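Local coordinates for protein KLLA0E02245p (Kluyveromyces lactis, PDB 4GPS) that removes caps, including the NAD cap, from the 5' ends of RNAs and also digests RNA as a 5'-3' exoribonuclease with a divalent metal cation, at residues L139-Y143 / K233-T238; L198-V204 / T398-I404; D289-K295 / K323-G329. One frame throughout, in Å; residues are numbered along the deposited sequence.

Contact 1: residues L139-Y143 / K233-T238; sequences LTKGY and KKICYT
Tyr237, on the first turns of helix 233-246, lies in the crook of a type II beta turn running from Thr140 to Tyr143, and its side chain illustrates how one tyrosine can tie a loop to a helix. With CG anti to the backbone N (chi1 175°), the chain leaves the helix in the direction of the loop. Its CB meets the ring of Tyr143, lying 3.7 Å from CD1. One atom further on, Tyr237 CG has the same Tyr143 CD1 at 3.5 Å, and the two ring planes are inclined at 58°. Out along the ring, the backbone of the turn takes over: Tyr143 CA stands over one face, 3.8 Å from the centroid of the Tyr237 ring, as a CH-pi contact. At the tip, Tyr237 OH is 2.9 Å from Lys141 O, which lies in the plane of the ring at its edge, and 2.7 Å from Gly142 O. Both carbonyls belong to the central residues of the turn, where Gly142 has the positive phi (75°) usual for the third position of type II. On the flank of the same turn, Lys234 runs across the ring of Tyr143 at about a right angle, CG over one face and CD near CE2. Deeper in, Thr238, whose OG1 is hydrogen-bonded to Ser296 OG, meets Leu139 with both CB and CA, and Thr238 CA makes a CA-H...O contact of 3.5 Å with Leu139 O.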
loop_
_atom_site.group_PDB
_atom_site.type_symbol
_atom_site.label_atom_id
_atom_site.label_comp_id
_atom_site.label_asym_id
_atom_site.label_seq_id
_atom_site.Cartn_x
_atom_site.Cartn_y
_atom_site.Cartn_z
ATOM N N LEU A 139 8.578 -1.690 -23.341
ATOM C CA LEU A 139 8.822 -1.125 -22.016
ATOM C C LEU A 139 10.219 -1.467 -21.527
ATOM O O LEU A 139 10.580 -1.185 -20.394
ATOM C CB LEU A 139 7.822 -1.670 -20.996
ATOM C CG LEU A 139 6.346 -1.363 -21.197
ATOM C CD1 LEU A 139 5.520 -2.133 -20.184
ATOM C CD2 LEU A 139 6.123 0.118 -21.061
ATOM N N THR A 140 11.009 -2.069 -22.392
ATOM C CA THR A 140 12.344 -2.482 -22.018
ATOM C C THR A 140 13.409 -1.659 -22.745
ATOM O O THR A 140 14.595 -1.763 -22.451
ATOM C CB THR A 140 12.474 -4.013 -22.277
ATOM O OG1 THR A 140 12.537 -4.687 -21.010
ATOM C CG2 THR A 140 13.676 -4.365 -23.171
ATOM N N LYS A 141 12.964 -0.822 -23.679
ATOM C CA LYS A 141 13.859 0.034 -24.443
ATOM C C LYS A 141 14.581 0.979 -23.480
ATOM O O LYS A 141 13.971 1.545 -22.578
ATOM C CB LYS A 141 13.048 0.821 -25.475
ATOM C CG LYS A 141 13.862 1.591 -26.483
ATOM C CD LYS A 141 12.948 2.213 -27.524
ATOM C CE LYS A 141 13.614 3.396 -28.186
ATOM N NZ LYS A 141 14.075 4.351 -27.139
ATOM N N GLY A 142 15.890 1.130 -23.660
ATOM C CA GLY A 142 16.656 2.003 -22.783
ATOM C C GLY A 142 16.918 1.441 -21.392
ATOM O O GLY A 142 17.142 2.201 -20.447
ATOM N N TYR A 143 16.882 0.118 -21.252
ATOM C CA TYR A 143 17.138 -0.514 -19.960
ATOM C C TYR A 143 18.641 -0.563 -19.679
ATOM O O TYR A 143 19.068 -0.518 -18.518
ATOM C CB TYR A 143 16.559 -1.929 -19.933
ATOM C CG TYR A 143 17.094 -2.806 -18.817
ATOM C CD1 TYR A 143 16.946 -2.445 -17.479
ATOM C CD2 TYR A 143 17.747 -4.003 -19.109
ATOM C CE1 TYR A 143 17.438 -3.254 -16.462
ATOM C CE2 TYR A 143 18.241 -4.819 -18.098
ATOM C CZ TYR A 143 18.085 -4.443 -16.782
ATOM O OH TYR A 143 18.573 -5.267 -15.793
ATOM N N LYS A 233 16.024 -6.332 -11.213
ATOM C CA LYS A 233 16.260 -5.063 -11.898
ATOM C C LYS A 233 15.495 -4.812 -13.193
ATOM O O LYS A 233 15.164 -3.668 -13.494
ATOM C CB LYS A 233 17.763 -4.886 -12.181
ATOM C CG LYS A 233 18.636 -4.760 -10.937
ATOM C CD LYS A 233 20.118 -4.536 -11.291
ATOM C CE LYS A 233 20.990 -4.393 -10.025
ATOM N NZ LYS A 233 22.437 -4.077 -10.297
ATOM N N LYS A 234 15.231 -5.862 -13.969
ATOM C CA LYS A 234 14.531 -5.713 -15.239
ATOM C C LYS A 234 13.044 -5.453 -15.028
ATOM O O LYS A 234 12.494 -4.520 -15.615
ATOM C CB LYS A 234 14.725 -6.962 -16.103
ATOM C CG LYS A 234 14.361 -6.776 -17.567
ATOM C CD LYS A 234 15.469 -7.279 -18.497
ATOM C CE LYS A 234 15.159 -6.945 -19.957
ATOM N NZ LYS A 234 16.083 -7.601 -20.926
ATOM N N ILE A 235 12.401 -6.268 -14.188
ATOM C CA ILE A 235 10.978 -6.127 -13.923
ATOM C C ILE A 235 10.713 -4.739 -13.346
ATOM O O ILE A 235 9.787 -4.031 -13.761
ATOM C CB ILE A 235 10.459 -7.207 -12.922
ATOM C CG1 ILE A 235 10.181 -8.528 -13.631
ATOM C CG2 ILE A 235 9.143 -6.757 -12.294
ATOM C CD1 ILE A 235 11.366 -9.189 -14.233
ATOM N N CYS A 236 11.544 -4.346 -12.393
ATOM C CA CYS A 236 11.401 -3.044 -11.752
ATOM C C CYS A 236 11.574 -1.890 -12.764
ATOM O O CYS A 236 10.840 -0.899 -12.721
ATOM C CB CYS A 236 12.391 -2.952 -10.585
ATOM S SG CYS A 236 12.571 -1.343 -9.896
ATOM N N TYR A 237 12.511 -2.035 -13.694
ATOM C CA TYR A 237 12.728 -1.025 -14.718
ATOM C C TYR A 237 11.565 -0.889 -15.710
ATOM O O TYR A 237 11.243 0.221 -16.127
ATOM C CB TYR A 237 14.006 -1.321 -15.499
ATOM C CG TYR A 237 14.208 -0.378 -16.658
ATOM C CD1 TYR A 237 14.894 0.827 -16.499
ATOM C CD2 TYR A 237 13.645 -0.650 -17.899
ATOM C CE1 TYR A 237 15.005 1.734 -17.556
ATOM C CE2 TYR A 237 13.744 0.240 -18.949
ATOM C CZ TYR A 237 14.420 1.427 -18.775
ATOM O OH TYR A 237 14.494 2.302 -19.827
ATOM N N THR A 238 10.945 -1.997 -16.125
ATOM C CA THR A 238 9.829 -1.882 -17.079
ATOM C C THR A 238 8.672 -1.178 -16.369
ATOM O O THR A 238 7.828 -0.560 -17.017
ATOM C CB THR A 238 9.343 -3.269 -17.655
ATOM O OG1 THR A 238 8.254 -3.759 -16.869
ATOM C CG2 THR A 238 10.477 -4.301 -17.661
#

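Contact 2: residues L198-V204 / T398-I404; sequences LSLLMTV and TTFKVQI
Thr203 and Thr399 meet through their hydroxyls, OG1 to OG1 at 3.0 Å, a hydrogen bond in which either residue could be the donor. In both, OG1 lies anti to the carbonyl carbon (chi1 -61° and -52°), which turns the two hydroxyls toward one another across a non-hydrogen-bonded pair whose CA atoms are 4.2 Å apart. Further along that face, Leu201 and Lys401 lie side by side and point the same way, with Leu201 CD2 resting against the aliphatic CG of the lysine at 3.9 Å. The other face is apolar. Here Met202 leans away from its direct partner Phe400 and slants over to Val402: its CB, CG and SD all pack on CG2 of that valine, and SD comes to 3.7 Å. The Phe400 ring instead brings its edge to Met202 O, which lies in the ring plane. Behind these side chains stands a regular antiparallel ladder, in which strand 198-204 and strand 399-404 run at 154° to each other. Its hydrogen-bonded pairs are Leu198 with Ile404, Leu200 with Val402 and Met202 with Phe400; the bond from Val402 N to Leu200 O is 2.7 Å long and nearly straight. Val204 N extends the ladder to Thr398 O, just before the second strand begins. Outward again, Met202 and Phe400 bear on Leu388 of helix 370-393, while Leu198 and Leu200 pack on Ile188 of helix 182-190. Strand 210-213 bonds to the far edge of 198-204, and strand 409-414 flanks 399-404, with Lys401 bonded through its backbone to Ser413.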
loop_
_atom_site.group_PDB
_atom_site.type_symbol
_atom_site.label_atom_id
_atom_site.label_comp_id
_atom_site.label_asym_id
_atom_site.label_seq_id
_atom_site.Cartn_x
_atom_site.Cartn_y
_atom_site.Cartn_z
ATOM N N LEU A 198 8.352 -10.880 8.702
ATOM C CA LEU A 198 8.299 -9.422 8.725
ATOM C C LEU A 198 9.133 -8.936 9.906
ATOM O O LEU A 198 9.081 -9.522 10.999
ATOM C CB LEU A 198 6.849 -8.922 8.919
ATOM C CG LEU A 198 6.663 -7.410 9.174
ATOM C CD1 LEU A 198 7.366 -6.641 8.043
ATOM C CD2 LEU A 198 5.210 -7.016 9.191
ATOM N N SER A 199 9.875 -7.857 9.691
ATOM C CA SER A 199 10.682 -7.275 10.736
ATOM C C SER A 199 10.573 -5.756 10.582
ATOM O O SER A 199 10.834 -5.205 9.506
ATOM C CB SER A 199 12.130 -7.744 10.564
ATOM O OG SER A 199 12.954 -7.204 11.563
ATOM N N LEU A 200 10.197 -5.074 11.655
ATOM C CA LEU A 200 10.030 -3.634 11.581
ATOM C C LEU A 200 10.395 -3.009 12.916
ATOM O O LEU A 200 10.652 -3.722 13.880
ATOM C CB LEU A 200 8.549 -3.288 11.246
ATOM C CG LEU A 200 7.955 -3.614 9.864
ATOM C CD1 LEU A 200 6.445 -3.355 9.801
ATOM C CD2 LEU A 200 8.656 -2.770 8.858
ATOM N N LEU A 201 10.398 -1.674 12.962
ATOM C CA LEU A 201 10.661 -0.904 14.174
ATOM C C LEU A 201 9.410 -0.103 14.456
ATOM O O LEU A 201 8.803 0.467 13.546
ATOM C CB LEU A 201 11.824 0.062 13.985
ATOM C CG LEU A 201 13.202 -0.560 13.788
ATOM C CD1 LEU A 201 14.233 0.552 13.947
ATOM C CD2 LEU A 201 13.462 -1.676 14.817
ATOM N N MET A 202 9.016 -0.069 15.717
ATOM C CA MET A 202 7.826 0.660 16.093
ATOM C C MET A 202 8.174 1.407 17.340
ATOM O O MET A 202 8.565 0.808 18.351
ATOM C CB MET A 202 6.657 -0.306 16.303
ATOM C CG MET A 202 6.252 -0.953 14.991
ATOM S SD MET A 202 4.750 -1.947 14.939
ATOM C CE MET A 202 3.726 -0.959 15.791
ATOM N N THR A 203 8.068 2.730 17.239
ATOM C CA THR A 203 8.406 3.620 18.326
ATOM C C THR A 203 7.196 4.211 19.034
ATOM O O THR A 203 6.364 4.859 18.403
ATOM C CB THR A 203 9.298 4.809 17.822
ATOM O OG1 THR A 203 10.525 4.300 17.271
ATOM C CG2 THR A 203 9.616 5.763 18.979
ATOM N N VAL A 204 7.098 3.992 20.344
ATOM C CA VAL A 204 6.006 4.575 21.115
ATOM C C VAL A 204 6.493 5.963 21.487
ATOM O O VAL A 204 7.363 6.112 22.356
ATOM C CB VAL A 204 5.722 3.804 22.422
ATOM C CG1 VAL A 204 4.706 4.571 23.267
ATOM C CG2 VAL A 204 5.200 2.411 22.109
ATOM N N THR A 398 11.728 3.467 24.025
ATOM C CA THR A 398 10.566 3.938 23.309
ATOM C C THR A 398 10.537 3.206 21.954
ATOM O O THR A 398 9.514 3.185 21.265
ATOM C CB THR A 398 10.626 5.490 23.098
ATOM O OG1 THR A 398 11.838 5.868 22.414
ATOM C CG2 THR A 398 10.569 6.191 24.421
ATOM N N THR A 399 11.662 2.599 21.567
ATOM C CA THR A 399 11.711 1.901 20.287
ATOM C C THR A 399 11.835 0.370 20.449
ATOM O O THR A 399 12.633 -0.122 21.249
ATOM C CB THR A 399 12.856 2.471 19.394
ATOM O OG1 THR A 399 12.736 3.903 19.307
ATOM C CG2 THR A 399 12.764 1.900 17.995
ATOM N N PHE A 400 11.035 -0.360 19.667
ATOM C CA PHE A 400 10.956 -1.815 19.714
ATOM C C PHE A 400 11.123 -2.517 18.364
ATOM O O PHE A 400 10.655 -2.024 17.340
ATOM C CB PHE A 400 9.584 -2.236 20.292
ATOM C CG PHE A 400 9.328 -1.744 21.691
ATOM C CD1 PHE A 400 8.909 -0.435 21.922
ATOM C CD2 PHE A 400 9.572 -2.568 22.783
ATOM C CE1 PHE A 400 8.742 0.048 23.217
ATOM C CE2 PHE A 400 9.406 -2.082 24.090
ATOM C CZ PHE A 400 8.991 -0.775 24.304
ATOM N N LYS A 401 11.784 -3.672 18.361
ATOM C CA LYS A 401 11.927 -4.435 17.130
ATOM C C LYS A 401 10.677 -5.302 17.082
ATOM O O LYS A 401 10.402 -6.049 18.022
ATOM C CB LYS A 401 13.154 -5.345 17.155
ATOM C CG LYS A 401 14.494 -4.631 17.084
ATOM C CD LYS A 401 15.587 -5.614 16.673
ATOM C CE LYS A 401 16.938 -4.924 16.503
ATOM N NZ LYS A 401 17.919 -5.856 15.856
ATOM N N VAL A 402 9.917 -5.207 15.996
ATOM C CA VAL A 402 8.703 -5.983 15.884
ATOM C C VAL A 402 8.879 -7.026 14.813
ATOM O O VAL A 402 9.256 -6.707 13.661
ATOM C CB VAL A 402 7.482 -5.085 15.557
ATOM C CG1 VAL A 402 6.280 -5.944 15.307
ATOM C CG2 VAL A 402 7.198 -4.140 16.716
ATOM N N GLN A 403 8.626 -8.283 15.187
ATOM C CA GLN A 403 8.772 -9.375 14.231
ATOM C C GLN A 403 7.631 -10.337 14.223
ATOM O O GLN A 403 6.999 -10.610 15.260
ATOM C CB GLN A 403 10.072 -10.134 14.474
ATOM C CG GLN A 403 11.251 -9.265 14.180
ATOM C CD GLN A 403 12.518 -9.804 14.755
ATOM O OE1 GLN A 403 12.984 -10.866 14.349
ATOM N NE2 GLN A 403 13.090 -9.078 15.712
ATOM N N ILE A 404 7.382 -10.863 13.034
ATOM C CA ILE A 404 6.317 -11.805 12.851
ATOM C C ILE A 404 6.781 -12.981 11.989
ATOM O O ILE A 404 7.116 -12.794 10.822
ATOM C CB ILE A 404 5.092 -11.106 12.222
ATOM C CG1 ILE A 404 4.627 -9.973 13.137
ATOM C CG2 ILE A 404 3.937 -12.116 12.042
ATOM C CD1 ILE A 404 3.258 -9.326 12.699
#

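Contact 3: residues D289-K295 / K323-G329; sequences DTYTEIK and KSDLLIG
Lys323 reaches Tyr291 with its CG between the backbone N and the carbonyl carbon (chi1 74°), and the extended chain then crosses the tyrosine ring obliquely, its CE near Tyr291 CD2. In this way NZ arrives over a face of the Tyr291 ring, 4.9 Å from the centroid, in a cation-pi contact, and donates to Asp289 O at 3.1 Å from above the carbonyl plane. Asp289 OD2 adds a long salt bridge to the same ammonium. The segments are neighbouring parallel strands in the PD-(D/E)XK nuclease core, joined through helix 305-319 as a beta-alpha-beta crossover, and the first holds Glu293, Ile294 and Lys295. Glu293 and Ile294 bind the divalent metal cation, while Lys295 probably contacts substrate. Two backbone bonds to the neighbouring strand hold Glu293: its N donates to Asp325 O at 2.9 Å, and Leu327 N donates to Glu293 O at 3.0 Å. Its side chain bends at chi2 (-147°), bringing OE2 to Ser324 OG, a weak hydrogen bond of 3.3 Å, whereas the stronger partner of that oxygen is Arg182, through a salt bridge. Replacing Glu293 with an alanine would probably cost the metal a ligand and leave the Arg182 guanidinium and the Ser324 hydroxyl without this carboxylate. On the other face of the sheet, Ile294 and Leu327 both pack against Leu246 of helix 233-246. Beside them, the methyl of Thr292 lies against Leu327, with Thr292 CG2 3.6 Å from Leu327 CB.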
loop_
_atom_site.group_PDB
_atom_site.type_symbol
_atom_site.label_atom_id
_atom_site.label_comp_id
_atom_site.label_asym_id
_atom_site.label_seq_id
_atom_site.Cartn_x
_atom_site.Cartn_y
_atom_site.Cartn_z
ATOM N N ASP A 289 -10.616 13.260 -11.638
ATOM C CA ASP A 289 -10.038 13.780 -10.395
ATOM C C ASP A 289 -9.829 12.660 -9.367
ATOM O O ASP A 289 -10.146 12.783 -8.181
ATOM C CB ASP A 289 -10.918 14.871 -9.788
ATOM C CG ASP A 289 -10.199 15.621 -8.691
ATOM O OD1 ASP A 289 -8.992 15.901 -8.881
ATOM O OD2 ASP A 289 -10.823 15.925 -7.654
ATOM N N THR A 290 -9.263 11.569 -9.850
ATOM C CA THR A 290 -9.055 10.389 -9.052
ATOM C C THR A 290 -7.610 9.916 -9.145
ATOM O O THR A 290 -7.055 9.750 -10.237
ATOM C CB THR A 290 -10.015 9.279 -9.567
ATOM O OG1 THR A 290 -11.378 9.696 -9.361
ATOM C CG2 THR A 290 -9.747 7.937 -8.881
ATOM N N TYR A 291 -6.984 9.718 -8.000
ATOM C CA TYR A 291 -5.629 9.195 -8.034
ATOM C C TYR A 291 -5.669 7.877 -8.811
ATOM O O TYR A 291 -6.631 7.113 -8.702
ATOM C CB TYR A 291 -5.130 8.942 -6.615
ATOM C CG TYR A 291 -4.805 10.199 -5.874
ATOM C CD1 TYR A 291 -3.976 11.170 -6.453
ATOM C CD2 TYR A 291 -5.268 10.399 -4.569
ATOM C CE1 TYR A 291 -3.606 12.315 -5.750
ATOM C CE2 TYR A 291 -4.903 11.535 -3.852
ATOM C CZ TYR A 291 -4.072 12.487 -4.441
ATOM O OH TYR A 291 -3.681 13.567 -3.701
ATOM N N THR A 292 -4.623 7.624 -9.589
ATOM C CA THR A 292 -4.512 6.422 -10.417
ATOM C C THR A 292 -3.108 5.804 -10.212
ATOM O O THR A 292 -2.085 6.412 -10.545
ATOM C CB THR A 292 -4.744 6.806 -11.894
ATOM O OG1 THR A 292 -6.063 7.360 -12.011
ATOM C CG2 THR A 292 -4.586 5.572 -12.838
ATOM N N GLU A 293 -3.081 4.611 -9.622
ATOM C CA GLU A 293 -1.847 3.899 -9.320
ATOM C C GLU A 293 -1.582 2.932 -10.476
ATOM O O GLU A 293 -2.431 2.106 -10.841
ATOM C CB GLU A 293 -1.983 3.157 -7.981
ATOM C CG GLU A 293 -2.613 4.037 -6.898
ATOM C CD GLU A 293 -2.105 3.745 -5.506
ATOM O OE1 GLU A 293 -0.875 3.669 -5.337
ATOM O OE2 GLU A 293 -2.927 3.605 -4.578
ATOM N N ILE A 294 -0.398 3.084 -11.051
ATOM C CA ILE A 294 0.066 2.341 -12.203
ATOM C C ILE A 294 0.867 1.081 -11.836
ATOM O O ILE A 294 1.813 1.129 -11.043
ATOM C CB ILE A 294 0.911 3.295 -13.070
ATOM C CG1 ILE A 294 0.032 4.502 -13.426
ATOM C CG2 ILE A 294 1.490 2.570 -14.310
ATOM C CD1 ILE A 294 0.721 5.537 -14.235
ATOM N N LYS A 295 0.455 -0.044 -12.410
ATOM C CA LYS A 295 1.117 -1.331 -12.164
ATOM C C LYS A 295 1.514 -1.968 -13.500
ATOM O O LYS A 295 0.752 -1.934 -14.484
ATOM C CB LYS A 295 0.190 -2.291 -11.390
ATOM C CG LYS A 295 -0.126 -1.870 -9.969
ATOM C CD LYS A 295 1.116 -1.927 -9.075
ATOM C CE LYS A 295 0.797 -1.514 -7.677
ATOM N NZ LYS A 295 1.987 -1.536 -6.809
ATOM N N LYS A 323 -9.954 7.480 -2.141
ATOM C CA LYS A 323 -10.404 7.360 -3.541
ATOM C C LYS A 323 -9.170 6.975 -4.338
ATOM O O LYS A 323 -8.134 7.601 -4.184
ATOM C CB LYS A 323 -10.892 8.725 -4.084
ATOM C CG LYS A 323 -9.678 9.733 -4.375
ATOM C CD LYS A 323 -10.021 11.207 -4.783
ATOM C CE LYS A 323 -8.715 12.059 -4.916
ATOM N NZ LYS A 323 -8.889 13.477 -5.425
ATOM N N SER A 324 -9.256 5.986 -5.209
ATOM C CA SER A 324 -8.064 5.620 -5.969
ATOM C C SER A 324 -8.366 4.522 -6.945
ATOM O O SER A 324 -9.003 3.541 -6.600
ATOM C CB SER A 324 -6.965 5.154 -5.019
ATOM O OG SER A 324 -5.881 4.622 -5.726
ATOM N N ASP A 325 -7.932 4.683 -8.180
ATOM C CA ASP A 325 -8.157 3.633 -9.165
ATOM C C ASP A 325 -6.829 3.025 -9.558
ATOM O O ASP A 325 -5.759 3.588 -9.276
ATOM C CB ASP A 325 -8.871 4.174 -10.409
ATOM C CG ASP A 325 -10.349 4.431 -10.161
ATOM O OD1 ASP A 325 -10.915 3.843 -9.211
ATOM O OD2 ASP A 325 -10.957 5.209 -10.921
ATOM N N LEU A 326 -6.898 1.863 -10.189
ATOM C CA LEU A 326 -5.708 1.189 -10.655
ATOM C C LEU A 326 -5.732 1.197 -12.158
ATOM O O LEU A 326 -6.793 1.158 -12.769
ATOM C CB LEU A 326 -5.691 -0.259 -10.189
ATOM C CG LEU A 326 -5.339 -0.492 -8.731
ATOM C CD1 LEU A 326 -5.788 -1.869 -8.276
ATOM C CD2 LEU A 326 -3.867 -0.374 -8.584
ATOM N N LEU A 327 -4.548 1.261 -12.744
ATOM C CA LEU A 327 -4.377 1.203 -14.184
ATOM C C LEU A 327 -3.229 0.195 -14.390
ATOM O O LEU A 327 -2.103 0.375 -13.904
ATOM C CB LEU A 327 -4.008 2.567 -14.761
ATOM C CG LEU A 327 -3.747 2.563 -16.277
ATOM C CD1 LEU A 327 -5.020 2.089 -17.038
ATOM C CD2 LEU A 327 -3.305 3.996 -16.729
ATOM N N ILE A 328 -3.529 -0.889 -15.079
ATOM C CA ILE A 328 -2.540 -1.910 -15.291
ATOM C C ILE A 328 -2.092 -2.000 -16.741
ATOM O O ILE A 328 -2.906 -1.950 -17.679
ATOM C CB ILE A 328 -3.089 -3.253 -14.824
ATOM C CG1 ILE A 328 -3.265 -3.185 -13.313
ATOM C CG2 ILE A 328 -2.175 -4.413 -15.278
ATOM C CD1 ILE A 328 -3.782 -4.462 -12.696
ATOM N N GLY A 329 -0.780 -2.077 -16.911
ATOM C CA GLY A 329 -0.213 -2.215 -18.236
ATOM C C GLY A 329 0.322 -3.635 -18.355
ATOM O O GLY A 329 1.291 -3.996 -17.676
#

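Contacts 1 and 3 are neighbours, with centres about 21 Å apart and nearest atoms about 5 Å apart, and helix 233-246 joins them: its beginning carries the helical half of contact 1, while its later turns supply metal-binding Glu243 and pack on strand 290-297 of contact 3. Contact 2 lies on the other side of the chain's centre from contact 3, about 31 Å between centres and away from the annotated sites. Along the chain, contact 1 closes before contact 3 opens; contact 3 is nested within the loop closed by contact 2, and contacts 1 and 2 interleave. Contacts 1 and 2, their centres about 34 Å apart, thus lie off the metal-binding strand in different directions.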